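Local coordinates for protein involved in catabolism of external DNA (Legionella pneumophila subsp. pneumophila, PDB 2OO3), which probably transfers a methyl group from S-adenosyl-L-methionine to N6 of adenine 2030 in 23S ribosomal RNA, at residues 17-22 with 164-169; 173-178 with 197-202. All blocks are in the same frame, centred on the assembly; numbering follows the deposited sequence.

Contact 1: residues 17-22 with 164-169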
ATOM      1  N   VAL A  17      -2.606  -7.696  -2.244  1.00  6.07           N
ATOM      2  CA  VAL A  17      -3.917  -7.737  -1.620  1.00  5.54           C
ATOM      3  C   VAL A  17      -3.898  -7.013  -0.270  1.00  6.19           C
ATOM      4  O   VAL A  17      -4.705  -6.080  -0.032  1.00  5.31           O
ATOM      5  CB  VAL A  17      -4.442  -9.190  -1.454  1.00  5.89           C
ATOM      6  CG1 VAL A  17      -5.754  -9.191  -0.617  1.00  4.35           C
ATOM      7  CG2 VAL A  17      -4.689  -9.807  -2.821  1.00  3.63           C
ATOM      8  N   ILE A  18      -2.966  -7.401   0.612  1.00  7.15           N
ATOM      9  CA  ILE A  18      -2.942  -6.744   1.915  1.00  7.38           C
ATOM     10  C   ILE A  18      -2.551  -5.260   1.827  1.00  6.64           C
ATOM     11  O   ILE A  18      -3.126  -4.392   2.515  1.00  6.89           O
ATOM     12  CB  ILE A  18      -2.123  -7.497   2.991  1.00  8.44           C
ATOM     13  CG1 ILE A  18      -2.168  -6.722   4.339  1.00  9.50           C
ATOM     14  CG2 ILE A  18      -0.674  -7.661   2.580  1.00  7.11           C
ATOM     15  CD1 ILE A  18      -3.617  -6.515   4.951  1.00 11.02           C
ATOM     16  N   LYS A  19      -1.600  -4.943   0.969  1.00  7.43           N
ATOM     17  CA  LYS A  19      -1.196  -3.542   0.799  1.00  7.28           C
ATOM     18  C   LYS A  19      -2.354  -2.663   0.279  1.00  6.22           C
ATOM     19  O   LYS A  19      -2.581  -1.531   0.761  1.00  5.60           O
ATOM     20  CB  LYS A  19       0.070  -3.494  -0.076  1.00  7.50           C
ATOM     21  CG  LYS A  19       0.136  -2.459  -1.136  1.00 12.60           C
ATOM     22  CD  LYS A  19       1.398  -2.571  -2.044  1.00 11.10           C
ATOM     23  CE  LYS A  19       1.921  -3.994  -2.222  1.00 18.89           C
ATOM     24  NZ  LYS A  19       3.044  -4.035  -3.205  1.00 20.13           N
ATOM     25  N   HIS A  20      -3.098  -3.168  -0.697  1.00  6.42           N
ATOM     26  CA  HIS A  20      -4.154  -2.359  -1.305  1.00  6.61           C
ATOM     27  C   HIS A  20      -5.406  -2.244  -0.436  1.00  6.94           C
ATOM     28  O   HIS A  20      -6.031  -1.205  -0.413  1.00  7.37           O
ATOM     29  CB  HIS A  20      -4.486  -2.860  -2.706  1.00  6.31           C
ATOM     30  CG  HIS A  20      -3.383  -2.612  -3.701  1.00  7.44           C
ATOM     31  ND1 HIS A  20      -3.168  -3.428  -4.792  1.00  6.14           N
ATOM     32  CD2 HIS A  20      -2.450  -1.624  -3.781  1.00  5.96           C
ATOM     33  CE1 HIS A  20      -2.160  -2.955  -5.506  1.00  6.09           C
ATOM     34  NE2 HIS A  20      -1.700  -1.868  -4.909  1.00  7.21           N
ATOM     35  N   ILE A  21      -5.751  -3.296   0.306  1.00  6.15           N
ATOM     36  CA  ILE A  21      -6.862  -3.179   1.238  1.00  5.82           C
ATOM     37  C   ILE A  21      -6.491  -2.167   2.306  1.00  6.33           C
ATOM     38  O   ILE A  21      -7.336  -1.323   2.674  1.00  6.09           O
ATOM     39  CB  ILE A  21      -7.215  -4.539   1.910  1.00  5.76           C
ATOM     40  CG1 ILE A  21      -7.651  -5.526   0.822  1.00  5.93           C
ATOM     41  CG2 ILE A  21      -8.312  -4.338   2.984  1.00  7.33           C
ATOM     42  CD1 ILE A  21      -7.811  -6.987   1.320  1.00  5.11           C
ATOM     43  N   THR A  22      -5.243  -2.261   2.802  1.00  4.87           N
ATOM     44  CA  THR A  22      -4.704  -1.276   3.765  1.00  5.03           C
ATOM     45  C   THR A  22      -4.854   0.143   3.228  1.00  5.35           C
ATOM     46  O   THR A  22      -5.391   1.010   3.908  1.00  4.54           O
ATOM     47  CB  THR A  22      -3.250  -1.570   4.124  1.00  5.92           C
ATOM     48  OG1 THR A  22      -3.202  -2.852   4.792  1.00  5.98           O
ATOM     49  CG2 THR A  22      -2.698  -0.510   5.078  1.00  9.26           C
ATOM     50  N   PHE A 164       2.248   7.186   0.651  1.00  5.95           N
ATOM     51  CA  PHE A 164       2.141   5.743   0.448  1.00  6.81           C
ATOM     52  C   PHE A 164       3.371   5.300  -0.296  1.00  6.44           C
ATOM     53  O   PHE A 164       3.579   5.676  -1.442  1.00  5.90           O
ATOM     54  CB  PHE A 164       0.861   5.385  -0.355  1.00  7.12           C
ATOM     55  CG  PHE A 164       0.575   3.909  -0.435  1.00  8.38           C
ATOM     56  CD1 PHE A 164       0.083   3.197   0.690  1.00 11.84           C
ATOM     57  CD2 PHE A 164       0.761   3.230  -1.625  1.00  8.40           C
ATOM     58  CE1 PHE A 164      -0.189   1.812   0.600  1.00 10.92           C
ATOM     59  CE2 PHE A 164       0.504   1.841  -1.720  1.00 11.37           C
ATOM     60  CZ  PHE A 164       0.026   1.139  -0.612  1.00 11.77           C
ATOM     61  N   ILE A 165       4.193   4.510   0.396  1.00  6.02           N
ATOM     62  CA  ILE A 165       5.523   4.129  -0.077  1.00  5.92           C
ATOM     63  C   ILE A 165       5.617   2.642  -0.357  1.00  5.37           C
ATOM     64  O   ILE A 165       5.550   1.823   0.569  1.00  4.49           O
ATOM     65  CB  ILE A 165       6.575   4.547   0.984  1.00  6.69           C
ATOM     66  CG1 ILE A 165       6.442   6.059   1.253  1.00  7.34           C
ATOM     67  CG2 ILE A 165       7.975   4.213   0.491  1.00  5.72           C
ATOM     68  CD1 ILE A 165       7.093   6.557   2.511  1.00 10.19           C
ATOM     69  N   ASP A 166       5.761   2.289  -1.636  1.00  6.11           N
ATOM     70  CA  ASP A 166       5.760   0.883  -2.042  1.00  6.33           C
ATOM     71  C   ASP A 166       7.040   0.499  -2.797  1.00  6.35           C
ATOM     72  O   ASP A 166       6.995   0.246  -3.989  1.00  6.43           O
ATOM     73  CB  ASP A 166       4.494   0.597  -2.862  1.00  7.35           C
ATOM     74  CG  ASP A 166       4.307  -0.876  -3.192  1.00 10.25           C
ATOM     75  OD1 ASP A 166       4.919  -1.764  -2.514  1.00 10.28           O
ATOM     76  OD2 ASP A 166       3.538  -1.129  -4.155  1.00 11.89           O
ATOM     77  N   PRO A 167       8.189   0.414  -2.093  1.00  6.77           N
ATOM     78  CA  PRO A 167       9.456   0.113  -2.794  1.00  7.07           C
ATOM     79  C   PRO A 167       9.515  -1.312  -3.287  1.00  7.97           C
ATOM     80  O   PRO A 167       8.807  -2.164  -2.742  1.00  7.89           O
ATOM     81  CB  PRO A 167      10.541   0.333  -1.711  1.00  7.04           C
ATOM     82  CG  PRO A 167       9.815   1.016  -0.544  1.00  6.37           C
ATOM     83  CD  PRO A 167       8.390   0.571  -0.639  1.00  5.59           C
ATOM     84  N   SER A 168      10.337  -1.564  -4.316  1.00  8.26           N
ATOM     85  CA  SER A 168      10.613  -2.939  -4.766  1.00 10.07           C
ATOM     86  C   SER A 168      11.631  -3.705  -3.896  1.00 10.08           C
ATOM     87  O   SER A 168      11.587  -4.938  -3.859  1.00  9.57           O
ATOM     88  CB  SER A 168      11.089  -2.941  -6.219  1.00 10.21           C
ATOM     89  OG  SER A 168      12.434  -2.472  -6.320  1.00 13.21           O
ATOM     90  N   TYR A 169      12.527  -2.984  -3.204  1.00  9.70           N
ATOM     91  CA  TYR A 169      13.649  -3.593  -2.473  1.00 10.83           C
ATOM     92  C   TYR A 169      14.492  -4.545  -3.370  1.00 12.70           C
ATOM     93  O   TYR A 169      14.999  -5.557  -2.882  1.00 11.69           O
ATOM     94  CB  TYR A 169      13.199  -4.336  -1.206  1.00  9.26           C
ATOM     95  CG  TYR A 169      12.414  -3.470  -0.260  1.00  7.90           C
ATOM     96  CD1 TYR A 169      13.049  -2.723   0.733  1.00  6.73           C
ATOM     97  CD2 TYR A 169      11.043  -3.344  -0.418  1.00  7.06           C
ATOM     98  CE1 TYR A 169      12.322  -1.881   1.585  1.00  6.79           C
ATOM     99  CE2 TYR A 169      10.300  -2.528   0.423  1.00  5.03           C
ATOM    100  CZ  TYR A 169      10.940  -1.793   1.405  1.00  4.25           C
ATOM    101  OH  TYR A 169      10.174  -1.032   2.222  1.00  5.81           O
TER
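Lys19, on helix 14-30, reaches across to Asp166, which directly follows strand 161-165 of the Rossmann-like methyltransferase sheet. Asp166, Pro167, Ser168 and Tyr169 spell D-P-S-Y, the (D/N)PPY-type motif IV of adenine-N6 methyltransferases, and Asp166 is the predicted proton acceptor and a predicted S-adenosyl-L-methionine ligand. Lys19 NZ donates to Asp166 OD1 over 3.0 Å in a salt bridge, arriving on the syn side but 22° out of the carboxylate plane. A weak second bond runs from the same NZ to Asp166 OD2 at 3.1 Å, beside the main bond to OD1. Asp16, one turn back on the helix, gives NZ another salt bridge, and the indole of Trp197 adds a cation-pi contact, giving this buried ammonium two carboxylate partners and an aromatic one. The lysine chain bends at chi3 (31°), which sets the direction of CE and NZ; CD itself passes 3.3 Å from Asp166 OD2.

Nearer the helix the contact turns apolar. Phe164, next to last in the strand, has CG anti to the backbone N (chi1 -172°), and its ring meets Lys19 CG at an edge, in plane, with CZ 3.6 Å from that carbon. His20, a predicted cofactor-binding residue, lies beside this pair and has its ND1 hydrogen-bonded to Tyr99 OH. Within the helix, Ile18 O accepts two bonds from one residue: Thr22 N at 3.0 Å and Thr22 OG1 at 2.7 Å, reaching that oxygen from opposite faces of its carbonyl plane.

Contact 2: residues 173-178 with 197-202; sequences EEYKEI and WYPVVN
Tyr175 extends from the first turn of helix 174-188 to Pro199 near the end of strand 193-200, closing the beta-alpha-beta unit made by strand 161-165, this helix and the next strand of the Rossmann-like sheet. These two residues supply most of the buried surface, and Val201 adds a little at the border. The phenol end does the touching: Tyr175 OH lies 3.4 Å from Pro199 CG. Behind the hydroxyl, Tyr175 CZ is 4.2 Å from Pro199 CG. The two side chains approach from opposite directions, and the proline carbon stands oblique to the aromatic ring. With CG anti to its carbonyl carbon (chi1 -74°), Tyr175 carries its ring away from the helix, with the hydroxyl end directed at the strand.

Val201 stays at the margin, its CB 4.5 Å from Tyr175 OH. The surroundings are largely aromatic: the ring of Tyr169 meets that of Tyr175 at about 40° between planes, and Phe209 of helix 203-216 touches Tyr175 as well. Tyr169 also packs on Pro199, so that proline has a tyrosine from the helix and another from the preceding loop against it.

No direct hydrogen bond joins the segments; a water supplies the polar link at the place where the strand gives way to helix 203-216. Asn202 is the N-cap of that helix, its OD1 accepting from Ala204 N. Its own backbone N donates over 2.9 Å to the water, which is also hydrogen-bonded to Tyr175 OH at 2.8 Å.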
ATOM      1  N   GLU A 173      20.271  -2.006  -0.393  1.00 12.83           N
ATOM      2  CA  GLU A 173      20.431  -0.685   0.225  1.00 13.72           C
ATOM      3  C   GLU A 173      19.092   0.035   0.447  1.00 12.43           C
ATOM      4  O   GLU A 173      19.012   0.930   1.274  1.00 12.78           O
ATOM      5  CB  GLU A 173      21.409   0.174  -0.585  1.00 14.70           C
ATOM      6  CG  GLU A 173      22.887  -0.360  -0.582  1.00 20.01           C
ATOM      7  CD  GLU A 173      23.133  -1.653  -1.428  1.00 25.31           C
ATOM      8  OE1 GLU A 173      22.377  -1.914  -2.407  1.00 23.53           O
ATOM      9  OE2 GLU A 173      24.115  -2.396  -1.100  1.00 28.04           O
ATOM     10  N   GLU A 174      18.047  -0.367  -0.282  1.00 11.76           N
ATOM     11  CA  GLU A 174      16.698   0.210  -0.093  1.00 11.76           C
ATOM     12  C   GLU A 174      16.184   0.055   1.339  1.00 11.13           C
ATOM     13  O   GLU A 174      15.379   0.874   1.824  1.00 10.63           O
ATOM     14  CB  GLU A 174      15.717  -0.398  -1.086  1.00 11.02           C
ATOM     15  CG  GLU A 174      16.041  -0.003  -2.540  1.00 14.21           C
ATOM     16  CD  GLU A 174      15.007  -0.523  -3.539  1.00 14.02           C
ATOM     17  OE1 GLU A 174      13.803  -0.215  -3.353  1.00 15.27           O
ATOM     18  OE2 GLU A 174      15.404  -1.246  -4.496  1.00 15.58           O
ATOM     19  N   TYR A 175      16.648  -0.994   2.027  1.00 10.59           N
ATOM     20  CA  TYR A 175      16.192  -1.259   3.393  1.00 10.20           C
ATOM     21  C   TYR A 175      16.741  -0.236   4.392  1.00 10.11           C
ATOM     22  O   TYR A 175      16.241  -0.124   5.508  1.00  9.79           O
ATOM     23  CB  TYR A 175      16.625  -2.652   3.835  1.00  9.91           C
ATOM     24  CG  TYR A 175      15.860  -3.802   3.228  1.00  7.97           C
ATOM     25  CD1 TYR A 175      14.693  -4.287   3.833  1.00 10.23           C
ATOM     26  CD2 TYR A 175      16.330  -4.436   2.099  1.00  7.58           C
ATOM     27  CE1 TYR A 175      14.005  -5.395   3.294  1.00  9.19           C
ATOM     28  CE2 TYR A 175      15.642  -5.519   1.531  1.00 11.22           C
ATOM     29  CZ  TYR A 175      14.500  -6.003   2.136  1.00  9.83           C
ATOM     30  OH  TYR A 175      13.863  -7.085   1.563  1.00  8.37           O
ATOM     31  N   LYS A 176      17.798   0.474   4.009  1.00 11.13           N
ATOM     32  CA  LYS A 176      18.265   1.625   4.802  1.00 11.97           C
ATOM     33  C   LYS A 176      17.934   2.977   4.182  1.00 11.64           C
ATOM     34  O   LYS A 176      17.701   3.941   4.925  1.00 11.55           O
ATOM     35  CB  LYS A 176      19.757   1.532   5.153  1.00 13.46           C
ATOM     36  CG  LYS A 176      20.662   1.390   4.022  1.00 18.03           C
ATOM     37  CD  LYS A 176      22.090   1.754   4.458  1.00 25.90           C
ATOM     38  CE  LYS A 176      22.974   2.011   3.231  1.00 28.81           C
ATOM     39  NZ  LYS A 176      23.439   0.701   2.688  1.00 31.55           N
ATOM     40  N   GLU A 177      17.887   3.056   2.845  1.00 11.13           N
ATOM     41  CA  GLU A 177      17.493   4.322   2.194  1.00 11.13           C
ATOM     42  C   GLU A 177      16.080   4.763   2.605  1.00  9.97           C
ATOM     43  O   GLU A 177      15.820   5.928   2.859  1.00  9.01           O
ATOM     44  CB  GLU A 177      17.543   4.177   0.688  1.00 11.68           C
ATOM     45  CG  GLU A 177      18.964   4.054   0.158  1.00 15.92           C
ATOM     46  CD  GLU A 177      19.036   3.631  -1.291  1.00 19.04           C
ATOM     47  OE1 GLU A 177      17.975   3.366  -1.903  1.00 20.40           O
ATOM     48  OE2 GLU A 177      20.169   3.575  -1.828  1.00 21.42           O
ATOM     49  N   ILE A 178      15.165   3.802   2.636  1.00  9.11           N
ATOM     50  CA  ILE A 178      13.750   4.094   2.848  1.00  7.99           C
ATOM     51  C   ILE A 178      13.481   4.671   4.231  1.00  7.53           C
ATOM     52  O   ILE A 178      12.910   5.752   4.316  1.00  7.77           O
ATOM     53  CB  ILE A 178      12.848   2.853   2.504  1.00  8.22           C
ATOM     54  CG1 ILE A 178      12.871   2.623   0.985  1.00  9.05           C
ATOM     55  CG2 ILE A 178      11.437   3.018   3.042  1.00  6.30           C
ATOM     56  CD1 ILE A 178      12.338   3.786   0.129  1.00 10.52           C
ATOM     57  N   TRP A 197       5.205  -0.191   2.748  1.00  5.74           N
ATOM     58  CA  TRP A 197       5.150  -1.636   2.567  1.00  6.26           C
ATOM     59  C   TRP A 197       6.584  -2.179   2.616  1.00  6.01           C
ATOM     60  O   TRP A 197       7.521  -1.549   2.072  1.00  6.71           O
ATOM     61  CB  TRP A 197       4.509  -1.965   1.195  1.00  6.30           C
ATOM     62  CG  TRP A 197       4.472  -3.455   0.925  1.00  5.83           C
ATOM     63  CD1 TRP A 197       3.546  -4.371   1.409  1.00  5.08           C
ATOM     64  CD2 TRP A 197       5.453  -4.209   0.202  1.00  4.79           C
ATOM     65  NE1 TRP A 197       3.898  -5.643   1.000  1.00  5.95           N
ATOM     66  CE2 TRP A 197       5.055  -5.570   0.253  1.00  5.48           C
ATOM     67  CE3 TRP A 197       6.647  -3.867  -0.459  1.00  2.63           C
ATOM     68  CZ2 TRP A 197       5.808  -6.587  -0.340  1.00  6.63           C
ATOM     69  CZ3 TRP A 197       7.373  -4.870  -1.088  1.00  6.84           C
ATOM     70  CH2 TRP A 197       6.942  -6.218  -1.038  1.00  6.52           C
ATOM     71  N   TYR A 198       6.753  -3.385   3.175  1.00  6.34           N
ATOM     72  CA  TYR A 198       8.052  -4.064   3.145  1.00  5.19           C
ATOM     73  C   TYR A 198       7.858  -5.574   3.022  1.00  6.38           C
ATOM     74  O   TYR A 198       6.825  -6.106   3.480  1.00  6.27           O
ATOM     75  CB  TYR A 198       8.850  -3.724   4.409  1.00  5.95           C
ATOM     76  CG  TYR A 198       8.187  -4.155   5.700  1.00  5.08           C
ATOM     77  CD1 TYR A 198       8.427  -5.414   6.245  1.00  5.64           C
ATOM     78  CD2 TYR A 198       7.324  -3.286   6.393  1.00  6.53           C
ATOM     79  CE1 TYR A 198       7.818  -5.813   7.454  1.00  6.33           C
ATOM     80  CE2 TYR A 198       6.732  -3.658   7.578  1.00  7.10           C
ATOM     81  CZ  TYR A 198       6.974  -4.922   8.102  1.00  6.78           C
ATOM     82  OH  TYR A 198       6.366  -5.272   9.277  1.00  6.79           O
ATOM     83  N   PRO A 199       8.820  -6.272   2.385  1.00  6.40           N
ATOM     84  CA  PRO A 199       8.763  -7.715   2.299  1.00  6.93           C
ATOM     85  C   PRO A 199       9.480  -8.403   3.447  1.00  7.27           C
ATOM     86  O   PRO A 199      10.275  -7.787   4.159  1.00  7.31           O
ATOM     87  CB  PRO A 199       9.533  -8.013   0.997  1.00  7.34           C
ATOM     88  CG  PRO A 199      10.559  -6.923   0.909  1.00  5.88           C
ATOM     89  CD  PRO A 199       9.980  -5.724   1.649  1.00  6.81           C
ATOM     90  N   VAL A 200       9.179  -9.694   3.604  1.00  8.28           N
ATOM     91  CA  VAL A 200       9.984 -10.605   4.408  1.00  8.68           C
ATOM     92  C   VAL A 200      10.609 -11.635   3.457  1.00  8.40           C
ATOM     93  O   VAL A 200       9.960 -12.624   3.024  1.00  9.29           O
ATOM     94  CB  VAL A 200       9.156 -11.293   5.529  1.00  8.79           C
ATOM     95  CG1 VAL A 200      10.099 -12.177   6.400  1.00 11.00           C
ATOM     96  CG2 VAL A 200       8.489 -10.245   6.396  1.00  9.02           C
ATOM     97  N   VAL A 201      11.849 -11.347   3.076  1.00  8.49           N
ATOM     98  CA  VAL A 201      12.628 -12.205   2.190  0.50  8.90           C
ATOM     99  C   VAL A 201      13.873 -12.683   2.960  1.00  8.97           C
ATOM    100  O   VAL A 201      14.249 -13.857   2.914  1.00  8.38           O
ATOM    101  CB  VAL A 201      13.073 -11.450   0.914  0.50  9.26           C
ATOM    102  CG1 VAL A 201      13.902 -12.365   0.013  0.50  9.46           C
ATOM    103  CG2 VAL A 201      11.865 -10.890   0.141  0.50  9.92           C
ATOM    104  N   ASN A 202      14.500 -11.758   3.667  1.00  8.41           N
ATOM    105  CA  ASN A 202      15.631 -12.097   4.524  1.00  9.21           C
ATOM    106  C   ASN A 202      15.323 -11.442   5.870  1.00  9.22           C
ATOM    107  O   ASN A 202      15.341 -10.208   5.993  1.00  8.38           O
ATOM    108  CB  ASN A 202      16.955 -11.594   3.924  1.00  9.20           C
ATOM    109  CG  ASN A 202      18.158 -12.013   4.751  1.00 12.51           C
ATOM    110  OD1 ASN A 202      18.048 -12.163   5.964  1.00 15.94           O
ATOM    111  ND2 ASN A 202      19.305 -12.222   4.098  1.00  8.60           N
TER
HETATM  112  O   HOH W   1      13.549  -8.988   3.614  1.00  5.20           O

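The centre of contact 1 lies about 3 Å from that of the chain, that of contact 2 about 14 Å; the second is also buried, though bordered by exposed Val201. The chemistry differs: a charged pair that includes the predicted proton acceptor, with one apolar touch beside it, in the first; apolar contact and a bridging water in the second. Both rest on one sheet, whose strands 161-165 and 193-200 are neighbours, and Ile165 O to Trp197 N, 3.0 Å, is a probable backbone bond between them. The loop after strand 161-165 leads straight into helix 174-188, and its Tyr169 probably hydrogen-bonds through OH to Trp197 O at 2.7 Å, tying the two contacts together.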